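Local coordinates for anopheles Plasmodium-responsive Leucine-rich repeat protein 1B (Anopheles gambiae, PDB 4XGO) that probably takes part in the mosquito response to Plasmodium through a leucine-rich repeat domain, the part present here, and a partnership with the related protein LRIM1, at residues N57-L62 with D79-S84; P64-N69 with P88-N93; T119-L124 with A137-L142. All coordinates share one frame; numbering follows the deposited sequence. Where two conformers were deposited one is given.

In the fold
All three interactions join successive turns of the leucine-rich repeat solenoid. Interactions 1 and 2 hold the same two turns: interaction 1 lies beyond strands 51-53 and 75-77, interaction 2 farther along the same loops. They touch where Leu62 packs on Ile90 and Phe67. Interaction 3, its centre about 23 Å from that of interaction 1 and 18 Å from that of interaction 2, joins two later turns on the approach to strands 123-125 and 144-146. Polar bonds dominate interaction 1, which buries asparagines as well as apolar side chains. Interaction 2 adds buried phenylalanines and bridging waters, its Gln68-Asn93 pair nearer the surface; interaction 3 rests on leucines and one serine hydroxyl.

Interaction 1: N57-L62 with D79-S84; sequences NVIRYL and DRNDLS. With ACT (acetate ion), chain F.
The guanidinium of Arg60 meets Ser84 at its edge, NH1 lying 2.7 Å from Ser84 OG in a hydrogen bond, with OG only 13° out of the guanidinium plane, while CE1 of the Tyr61 ring covers the centre of one face. One face of that tyrosine ring in turn carries CG of Arg60. The arginine chain bends at chi2 (71°), which turns its end back toward 79-84, and NH1 also makes a weak bond to Asp82 O. Water 2 ties Arg60 O to Ser84 N.

Deeper in, the amide of Asn81 presents OD1 to Ile59 N at 3.0 Å in a nearly straight bond (170°), with the donor tilted from the carbonyl plane; its ND2 is bound by Met54 O and Leu78 O. Ile59 O receives Asp82 N at 2.8 Å, so both backbone polar groups of Ile59 are satisfied across the contact. On the apolar side, Leu83 CD2 packs against Ile59 CG2 and, at about a right angle, against Leu62 CG. At the surface the Arg80 guanidinium holds an acetate, probably from the crystallisation liquor, at its edge, NE to OXT 2.8 Å.

Asn57 and Asn81 form successive rungs of an asparagine ladder, Asn57 OD1 accepting Leu33 N and Ile35 N of the preceding turn. The contact follows strands 51-53 and 75-77, with Ile59 resting on strand 35-38.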
loop_
_atom_site.group_PDB
_atom_site.type_symbol
_atom_site.label_atom_id
_atom_site.label_comp_id
_atom_site.label_asym_id
_atom_site.label_seq_id
_atom_site.Cartn_x
_atom_site.Cartn_y
_atom_site.Cartn_z
ATOM N N ASN A 57 10.355 3.966 7.669
ATOM C CA ASN A 57 10.261 4.706 8.912
ATOM C C ASN A 57 9.184 5.769 8.744
ATOM O O ASN A 57 8.319 5.658 7.866
ATOM C CB ASN A 57 11.639 5.284 9.265
ATOM C CG ASN A 57 12.583 4.238 9.834
ATOM O OD1 ASN A 57 12.343 3.680 10.921
ATOM N ND2 ASN A 57 13.658 3.972 9.122
ATOM N N VAL A 58 9.208 6.807 9.573
ATOM C CA VAL A 58 8.218 7.876 9.444
ATOM C C VAL A 58 8.924 9.229 9.429
ATOM O O VAL A 58 8.466 10.194 10.041
ATOM C CB VAL A 58 7.126 7.790 10.544
ATOM C CG1 VAL A 58 6.170 6.639 10.238
ATOM C CG2 VAL A 58 7.736 7.620 11.917
ATOM N N ILE A 59 10.021 9.292 8.687
ATOM C CA ILE A 59 10.879 10.459 8.669
ATOM C C ILE A 59 10.196 11.560 7.857
ATOM O O ILE A 59 9.805 11.351 6.708
ATOM C CB ILE A 59 12.269 10.139 8.085
ATOM C CG1 ILE A 59 13.013 9.117 8.963
ATOM C CG2 ILE A 59 13.092 11.412 7.937
ATOM C CD1 ILE A 59 14.122 8.378 8.235
ATOM N N ARG A 60 10.044 12.732 8.476
ATOM C CA ARG A 60 9.347 13.866 7.848
ATOM C C ARG A 60 10.304 14.890 7.241
ATOM O O ARG A 60 9.992 15.496 6.207
ATOM C CB ARG A 60 8.428 14.524 8.878
ATOM C CG ARG A 60 7.613 15.686 8.363
ATOM C CD ARG A 60 6.502 15.277 7.419
ATOM N NE ARG A 60 5.913 16.472 6.812
ATOM C CZ ARG A 60 6.377 17.082 5.724
ATOM N NH1 ARG A 60 7.443 16.615 5.075
ATOM N NH2 ARG A 60 5.759 18.175 5.279
ATOM N N TYR A 61 11.450 15.092 7.891
ATOM C CA TYR A 61 12.486 16.029 7.436
ATOM C C TYR A 61 13.864 15.445 7.632
ATOM O O TYR A 61 14.089 14.673 8.569
ATOM C CB TYR A 61 12.456 17.331 8.256
ATOM C CG TYR A 61 11.113 17.968 8.348
ATOM C CD1 TYR A 61 10.582 18.669 7.271
ATOM C CD2 TYR A 61 10.364 17.874 9.516
ATOM C CE1 TYR A 61 9.327 19.257 7.354
ATOM C CE2 TYR A 61 9.114 18.459 9.609
ATOM C CZ TYR A 61 8.604 19.146 8.535
ATOM O OH TYR A 61 7.357 19.720 8.637
ATOM N N LEU A 62 14.786 15.822 6.752
ATOM C CA LEU A 62 16.203 15.569 6.949
ATOM C C LEU A 62 16.899 16.890 7.298
ATOM O O LEU A 62 16.742 17.862 6.561
ATOM C CB LEU A 62 16.847 15.028 5.682
ATOM C CG LEU A 62 16.396 13.661 5.165
ATOM C CD1 LEU A 62 17.079 13.411 3.831
ATOM C CD2 LEU A 62 16.711 12.542 6.133
ATOM N N ASP A 79 13.459 4.818 1.170
ATOM C CA ASP A 79 12.135 4.495 0.629
ATOM C C ASP A 79 11.131 4.385 1.755
ATOM O O ASP A 79 11.477 3.963 2.861
ATOM C CB ASP A 79 12.140 3.198 -0.166
ATOM C CG ASP A 79 13.365 3.046 -1.010
ATOM O OD1 ASP A 79 13.404 3.523 -2.168
ATOM O OD2 ASP A 79 14.320 2.451 -0.475
ATOM N N ARG A 80 9.887 4.762 1.475
ATOM C CA ARG A 80 8.783 4.594 2.416
ATOM C C ARG A 80 8.982 5.419 3.669
ATOM O O ARG A 80 9.103 4.883 4.777
ATOM C CB ARG A 80 8.571 3.114 2.779
ATOM C CG ARG A 80 8.140 2.278 1.605
ATOM C CD ARG A 80 6.655 2.401 1.406
ATOM N NE ARG A 80 6.246 1.569 0.282
ATOM C CZ ARG A 80 5.007 1.474 -0.170
ATOM N NH1 ARG A 80 4.023 2.181 0.384
ATOM N NH2 ARG A 80 4.762 0.683 -1.209
ATOM N N ASN A 81 9.045 6.729 3.461
ATOM C CA ASN A 81 9.053 7.698 4.559
ATOM C C ASN A 81 8.096 8.840 4.177
ATOM O O ASN A 81 7.264 8.680 3.277
ATOM C CB ASN A 81 10.477 8.173 4.819
ATOM C CG ASN A 81 11.258 7.210 5.674
ATOM O OD1 ASN A 81 11.028 7.121 6.889
ATOM N ND2 ASN A 81 12.198 6.503 5.067
ATOM N N ASP A 82 8.176 9.954 4.886
ATOM C CA ASP A 82 7.222 11.033 4.710
ATOM C C ASP A 82 7.892 12.327 4.267
ATOM O O ASP A 82 7.408 13.408 4.565
ATOM C CB ASP A 82 6.468 11.255 6.023
ATOM C CG ASP A 82 5.666 10.044 6.435
ATOM O OD1 ASP A 82 5.111 9.369 5.556
ATOM O OD2 ASP A 82 5.573 9.762 7.636
ATOM N N LEU A 83 8.974 12.232 3.515
ATOM C CA LEU A 83 9.682 13.427 3.077
ATOM C C LEU A 83 8.886 14.137 1.982
ATOM O O LEU A 83 8.336 13.488 1.087
ATOM C CB LEU A 83 11.065 13.081 2.551
ATOM C CG LEU A 83 11.990 12.409 3.569
ATOM C CD1 LEU A 83 13.134 11.787 2.814
ATOM C CD2 LEU A 83 12.477 13.425 4.590
ATOM N N SER A 84 8.804 15.464 2.079
ATOM C CA SER A 84 8.173 16.278 1.029
ATOM C C SER A 84 9.192 17.125 0.254
ATOM O O SER A 84 8.903 17.583 -0.849
ATOM C CB SER A 84 7.042 17.142 1.598
ATOM O OG SER A 84 7.491 17.903 2.697
HETATM C C ACT F . 8.919 -0.158 -1.395
HETATM O O ACT F . 9.709 -1.124 -1.418
HETATM O OXT ACT F . 7.687 -0.274 -1.190
HETATM C CH3 ACT F . 9.496 1.194 -1.607
HETATM O O HOH W 1 6.110 6.445 6.182
HETATM O O HOH W 2 10.452 17.018 3.948
#

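Interaction 2: P64-N69 with P88-N93; sequences PHVFQN and PGIFHN
Ile90 sends CG1 anti to its own backbone N (chi1 -171°) and then bends at chi2, which lays CD1 beside the ring of Phe67. Phe67 in turn has CG anti to its carbonyl carbon, bringing CD2 and CE2 against that methyl; the Phe67 CE2 to Ile90 CD1 distance is 3.8 Å. The two side chains run alongside each other in the same direction. Val66 CG1 covers the centre of one face of the Phe67 ring and also reaches Ile90 CD1, while Ile90 O sits at the ring edge, 3.6 Å from Phe67 CD2. Phe91 CE1 approaches Phe67 CE2 from an oblique direction at 4.0 Å.

Toward the surface, Gln68 NE2 donates to Asn93 OD1 over 2.8 Å, nearly straight at 166°. The acceptor lies in the glutamine amide plane, but the donor stands above the asparagine carbonyl plane, and the two amides are turned 58° apart. Water 3 bridges the two backbones: it accepts from Phe67 N and lies within hydrogen-bonding distance of Pro64 O and Ile90 O, which compete for its protons. Water 4 lies between Gly89 O and Asn93 OD1, with more acceptors in reach than it has protons. Ile90 CA lies 3.6 Å from Pro64 O in a weak C-H...O contact. Gly89, at positive phi, opens the type I turn that ends at His92.

Both phenylalanines rest on Leu76 of strand 75-77. Buried phenylalanines recurring at matching places in successive turns are consistent with the phenylalanine spine of many leucine-rich repeat solenoids.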
loop_
_atom_site.group_PDB
_atom_site.type_symbol
_atom_site.label_atom_id
_atom_site.label_comp_id
_atom_site.label_asym_id
_atom_site.label_seq_id
_atom_site.Cartn_x
_atom_site.Cartn_y
_atom_site.Cartn_z
ATOM N N PRO A 64 19.771 19.551 7.048
ATOM C CA PRO A 64 20.606 19.756 5.847
ATOM C C PRO A 64 22.021 19.180 5.939
ATOM O O PRO A 64 22.576 18.766 4.911
ATOM C CB PRO A 64 20.657 21.286 5.677
ATOM C CG PRO A 64 19.764 21.869 6.712
ATOM C CD PRO A 64 19.190 20.796 7.577
ATOM N N HIS A 65 22.609 19.173 7.135
ATOM C CA HIS A 65 23.990 18.704 7.305
ATOM C C HIS A 65 24.089 17.314 7.959
ATOM O O HIS A 65 25.149 16.901 8.413
ATOM C CB HIS A 65 24.806 19.739 8.100
ATOM C CG HIS A 65 24.796 21.111 7.492
ATOM N ND1 HIS A 65 25.201 21.358 6.197
ATOM C CD2 HIS A 65 24.425 22.307 8.001
ATOM C CE1 HIS A 65 25.098 22.649 5.942
ATOM N NE2 HIS A 65 24.618 23.245 7.015
ATOM N N VAL A 66 22.987 16.566 7.978
ATOM C CA VAL A 66 22.987 15.261 8.643
ATOM C C VAL A 66 24.033 14.288 8.067
ATOM O O VAL A 66 24.575 13.473 8.814
ATOM C CB VAL A 66 21.588 14.617 8.641
ATOM C CG1 VAL A 66 21.180 14.216 7.225
ATOM C CG2 VAL A 66 21.528 13.417 9.583
ATOM N N PHE A 67 24.340 14.394 6.769
ATOM C CA PHE A 67 25.266 13.455 6.125
ATOM C C PHE A 67 26.729 13.912 6.067
ATOM O O PHE A 67 27.593 13.188 5.550
ATOM C CB PHE A 67 24.755 13.033 4.732
ATOM C CG PHE A 67 23.393 12.378 4.754
ATOM C CD1 PHE A 67 23.105 11.349 5.655
ATOM C CD2 PHE A 67 22.380 12.800 3.890
ATOM C CE1 PHE A 67 21.846 10.764 5.700
ATOM C CE2 PHE A 67 21.123 12.213 3.930
ATOM C CZ PHE A 67 20.853 11.185 4.825
ATOM N N GLN A 68 27.021 15.088 6.620
ATOM C CA GLN A 68 28.405 15.527 6.764
ATOM C C GLN A 68 29.227 14.531 7.580
ATOM O O GLN A 68 30.424 14.375 7.345
ATOM C CB GLN A 68 28.468 16.888 7.436
ATOM C CG GLN A 68 27.870 17.985 6.607
ATOM C CD GLN A 68 28.436 19.332 6.997
ATOM O OE1 GLN A 68 28.435 19.693 8.173
ATOM N NE2 GLN A 68 28.958 20.058 6.023
ATOM N N ASN A 69 28.579 13.846 8.520
ATOM C CA ASN A 69 29.248 12.852 9.349
ATOM C C ASN A 69 29.466 11.498 8.684
ATOM O O ASN A 69 30.152 10.643 9.261
ATOM C CB ASN A 69 28.468 12.636 10.647
ATOM C CG ASN A 69 28.616 13.791 11.619
ATOM O OD1 ASN A 69 29.725 14.288 11.850
ATOM N ND2 ASN A 69 27.501 14.210 12.217
ATOM N N PRO A 88 18.671 22.240 0.941
ATOM C CA PRO A 88 19.892 22.539 0.189
ATOM C C PRO A 88 21.119 22.012 0.921
ATOM O O PRO A 88 21.218 22.153 2.141
ATOM C CB PRO A 88 19.895 24.080 0.067
ATOM C CG PRO A 88 18.890 24.566 1.063
ATOM C CD PRO A 88 17.901 23.450 1.267
ATOM N N GLY A 89 22.006 21.368 0.168
ATOM C CA GLY A 89 23.256 20.868 0.682
ATOM C C GLY A 89 23.180 19.454 1.229
ATOM O O GLY A 89 24.150 18.953 1.794
ATOM N N ILE A 90 22.030 18.796 1.088
ATOM C CA ILE A 90 21.848 17.472 1.683
ATOM C C ILE A 90 22.942 16.472 1.256
ATOM O O ILE A 90 23.424 15.695 2.091
ATOM C CB ILE A 90 20.425 16.919 1.410
ATOM C CG1 ILE A 90 20.157 15.643 2.223
ATOM C CG2 ILE A 90 20.208 16.683 -0.073
ATOM C CD1 ILE A 90 20.121 15.872 3.725
ATOM N N PHE A 91 23.344 16.505 -0.018
ATOM C CA PHE A 91 24.392 15.602 -0.526
ATOM C C PHE A 91 25.711 16.298 -0.870
ATOM O O PHE A 91 26.539 15.764 -1.618
ATOM C CB PHE A 91 23.882 14.810 -1.738
ATOM C CG PHE A 91 22.632 14.025 -1.463
ATOM C CD1 PHE A 91 22.530 13.219 -0.331
ATOM C CD2 PHE A 91 21.551 14.086 -2.327
ATOM C CE1 PHE A 91 21.373 12.501 -0.063
ATOM C CE2 PHE A 91 20.389 13.373 -2.065
ATOM C CZ PHE A 91 20.304 12.574 -0.932
ATOM N N HIS A 92 25.941 17.477 -0.303
ATOM C CA HIS A 92 27.143 18.225 -0.645
ATOM C C HIS A 92 28.434 17.512 -0.206
ATOM O O HIS A 92 29.494 17.675 -0.836
ATOM C CB HIS A 92 27.088 19.611 -0.007
ATOM C CG HIS A 92 28.333 20.413 -0.216
ATOM N ND1 HIS A 92 28.694 20.914 -1.450
ATOM C CD2 HIS A 92 29.307 20.790 0.647
ATOM C CE1 HIS A 92 29.829 21.582 -1.332
ATOM N NE2 HIS A 92 30.223 21.519 -0.072
ATOM N N ASN A 93 28.350 16.756 0.884
ATOM C CA ASN A 93 29.509 16.118 1.462
ATOM C C ASN A 93 29.465 14.598 1.316
ATOM O O ASN A 93 30.145 13.884 2.070
ATOM C CB ASN A 93 29.626 16.514 2.932
ATOM C CG ASN A 93 29.830 18.006 3.118
ATOM O OD1 ASN A 93 28.930 18.715 3.574
ATOM N ND2 ASN A 93 30.997 18.504 2.707
HETATM O O HOH W 3 23.786 16.327 4.788
HETATM O O HOH W 4 25.827 19.036 4.113
#

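Interaction 3: T119-L124 with A137-L142; sequences TALQNL and ALIPSL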
loop_
_atom_site.group_PDB
_atom_site.type_symbol
_atom_site.label_atom_id
_atom_site.label_comp_id
_atom_site.label_asym_id
_atom_site.label_seq_id
_atom_site.Cartn_x
_atom_site.Cartn_y
_atom_site.Cartn_z
ATOM N N THR A 119 28.953 12.974 -8.229
ATOM C CA THR A 119 29.360 12.750 -9.616
ATOM C C THR A 119 29.587 11.274 -9.969
ATOM O O THR A 119 29.998 10.956 -11.097
ATOM C CB THR A 119 30.603 13.609 -9.975
ATOM O OG1 THR A 119 31.668 13.333 -9.070
ATOM C CG2 THR A 119 30.249 15.083 -9.914
ATOM N N ALA A 120 29.332 10.378 -9.017
ATOM C CA ALA A 120 29.379 8.942 -9.268
ATOM C C ALA A 120 28.011 8.301 -9.120
ATOM O O ALA A 120 27.918 7.069 -9.092
ATOM C CB ALA A 120 30.337 8.260 -8.305
ATOM N N LEU A 121 26.963 9.112 -8.998
ATOM C CA LEU A 121 25.621 8.570 -8.775
ATOM C C LEU A 121 25.139 7.806 -10.011
ATOM O O LEU A 121 24.962 8.390 -11.083
ATOM C CB LEU A 121 24.642 9.694 -8.411
ATOM C CG LEU A 121 23.171 9.290 -8.143
ATOM C CD1 LEU A 121 23.070 8.379 -6.945
ATOM C CD2 LEU A 121 22.286 10.512 -7.942
ATOM N N GLN A 122 24.923 6.498 -9.876
ATOM C CA GLN A 122 24.535 5.691 -11.023
ATOM C C GLN A 122 23.110 5.181 -10.972
ATOM O O GLN A 122 22.523 4.949 -12.016
ATOM C CB GLN A 122 25.450 4.475 -11.170
ATOM C CG GLN A 122 26.866 4.807 -11.567
ATOM C CD GLN A 122 27.597 3.613 -12.143
ATOM O OE1 GLN A 122 26.981 2.606 -12.530
ATOM N NE2 GLN A 122 28.912 3.703 -12.178
ATOM N N ASN A 123 22.582 4.974 -9.769
ATOM C CA ASN A 123 21.275 4.353 -9.592
ATOM C C ASN A 123 20.403 5.259 -8.736
ATOM O O ASN A 123 20.734 5.534 -7.592
ATOM C CB ASN A 123 21.435 2.967 -8.969
ATOM C CG ASN A 123 22.308 2.048 -9.814
ATOM O OD1 ASN A 123 21.878 1.534 -10.850
ATOM N ND2 ASN A 123 23.538 1.832 -9.373
ATOM N N LEU A 124 19.295 5.716 -9.319
ATOM C CA LEU A 124 18.438 6.677 -8.670
ATOM C C LEU A 124 16.987 6.189 -8.751
ATOM O O LEU A 124 16.454 5.959 -9.855
ATOM C CB LEU A 124 18.590 8.036 -9.339
ATOM C CG LEU A 124 17.734 9.174 -8.806
ATOM C CD1 LEU A 124 17.950 9.415 -7.321
ATOM C CD2 LEU A 124 18.015 10.440 -9.601
ATOM N N ALA A 137 18.899 15.274 -16.470
ATOM C CA ALA A 137 19.920 15.532 -17.491
ATOM C C ALA A 137 21.168 16.210 -16.933
ATOM O O ALA A 137 22.230 16.165 -17.539
ATOM C CB ALA A 137 19.327 16.358 -18.626
ATOM N N LEU A 138 21.038 16.818 -15.761
ATOM C CA LEU A 138 22.172 17.366 -15.028
ATOM C C LEU A 138 23.106 16.327 -14.423
ATOM O O LEU A 138 24.203 16.678 -13.987
ATOM C CB LEU A 138 21.662 18.255 -13.893
ATOM C CG LEU A 138 21.175 19.619 -14.347
ATOM C CD1 LEU A 138 20.540 20.366 -13.178
ATOM C CD2 LEU A 138 22.336 20.412 -14.950
ATOM N N ILE A 139 22.689 15.061 -14.385
ATOM C CA ILE A 139 23.410 14.016 -13.682
ATOM C C ILE A 139 23.915 12.964 -14.685
ATOM O O ILE A 139 23.309 11.888 -14.829
ATOM C CB ILE A 139 22.485 13.362 -12.632
ATOM C CG1 ILE A 139 21.667 14.421 -11.874
ATOM C CG2 ILE A 139 23.270 12.473 -11.672
ATOM C CD1 ILE A 139 20.448 13.847 -11.194
ATOM N N PRO A 140 25.030 13.252 -15.383
ATOM C CA PRO A 140 25.507 12.371 -16.454
ATOM C C PRO A 140 26.049 10.999 -16.031
ATOM O O PRO A 140 26.215 10.114 -16.883
ATOM C CB PRO A 140 26.579 13.224 -17.167
ATOM C CG PRO A 140 27.008 14.209 -16.164
ATOM C CD PRO A 140 25.840 14.491 -15.287
ATOM N N SER A 141 26.275 10.804 -14.734
ATOM C CA SER A 141 26.722 9.528 -14.211
ATOM C C SER A 141 25.581 8.512 -14.178
ATOM O O SER A 141 25.825 7.321 -14.006
ATOM C CB SER A 141 27.324 9.701 -12.805
ATOM O OG SER A 141 26.454 10.402 -11.933
ATOM N N LEU A 142 24.339 8.963 -14.339
ATOM C CA LEU A 142 23.195 8.023 -14.185
ATOM C C LEU A 142 23.217 6.887 -15.196
ATOM O O LEU A 142 23.485 7.087 -16.376
ATOM C CB LEU A 142 21.849 8.756 -14.251
ATOM C CG LEU A 142 21.528 9.651 -13.060
ATOM C CD1 LEU A 142 20.282 10.488 -13.326
ATOM C CD2 LEU A 142 21.365 8.880 -11.751
#
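Ser141 points its side chain into the 119-124 backbone. Its CB lies 3.2 Å from Leu121 O and 3.4 Å from Thr119 O, and from there OG, set between the backbone N and the carbonyl carbon (chi1 52°), reaches Leu121 O and donates a hydrogen bond of 2.6 Å. The hydroxyl approaches with a C=O...OG angle of 124°, tilted 29° from the carbonyl plane. OG also comes near Leu121 N, at 3.2 Å, but the angle is too poor for a bond. The hydroxyl thus fastens one backbone carbonyl of the preceding turn, and the same oxygen faces Leu142 CA in a weak C-H...O contact.

On the inner side, Leu142 turns its end back toward 119-124. Its CD2 meets three things: Leu121 O, Leu124 CB at 3.8 Å and Leu121 CG at 4.1 Å. The side chains of Leu121 and Leu142 lie alongside each other, pointing the same way. Ile139 adds a looser flank, its CG2 standing 4.3 Å from Leu121 CD2. At the outer rim the Gln122 side chain passes Ser141 O, its CG being the nearer atom at 3.7 Å.

A type I turn from Ile139 to Leu142, closed by Leu142 N to Ile139 O, places Ser141 and Leu142 side by side, so that the hydroxyl can bind the backbone while the leucine enters the interior.

Leu121 and Leu124 also rest on Met100 of strand 99-101, and Leu121 and Ile139 both touch Phe115. Backbone bonds link Gln122 to Thr98 on one side and to Phe143 and His144 on the other. The contact joins the approaches to neighbouring strands 123-125 and 144-146, with strand 99-101 on the far side of 123-125.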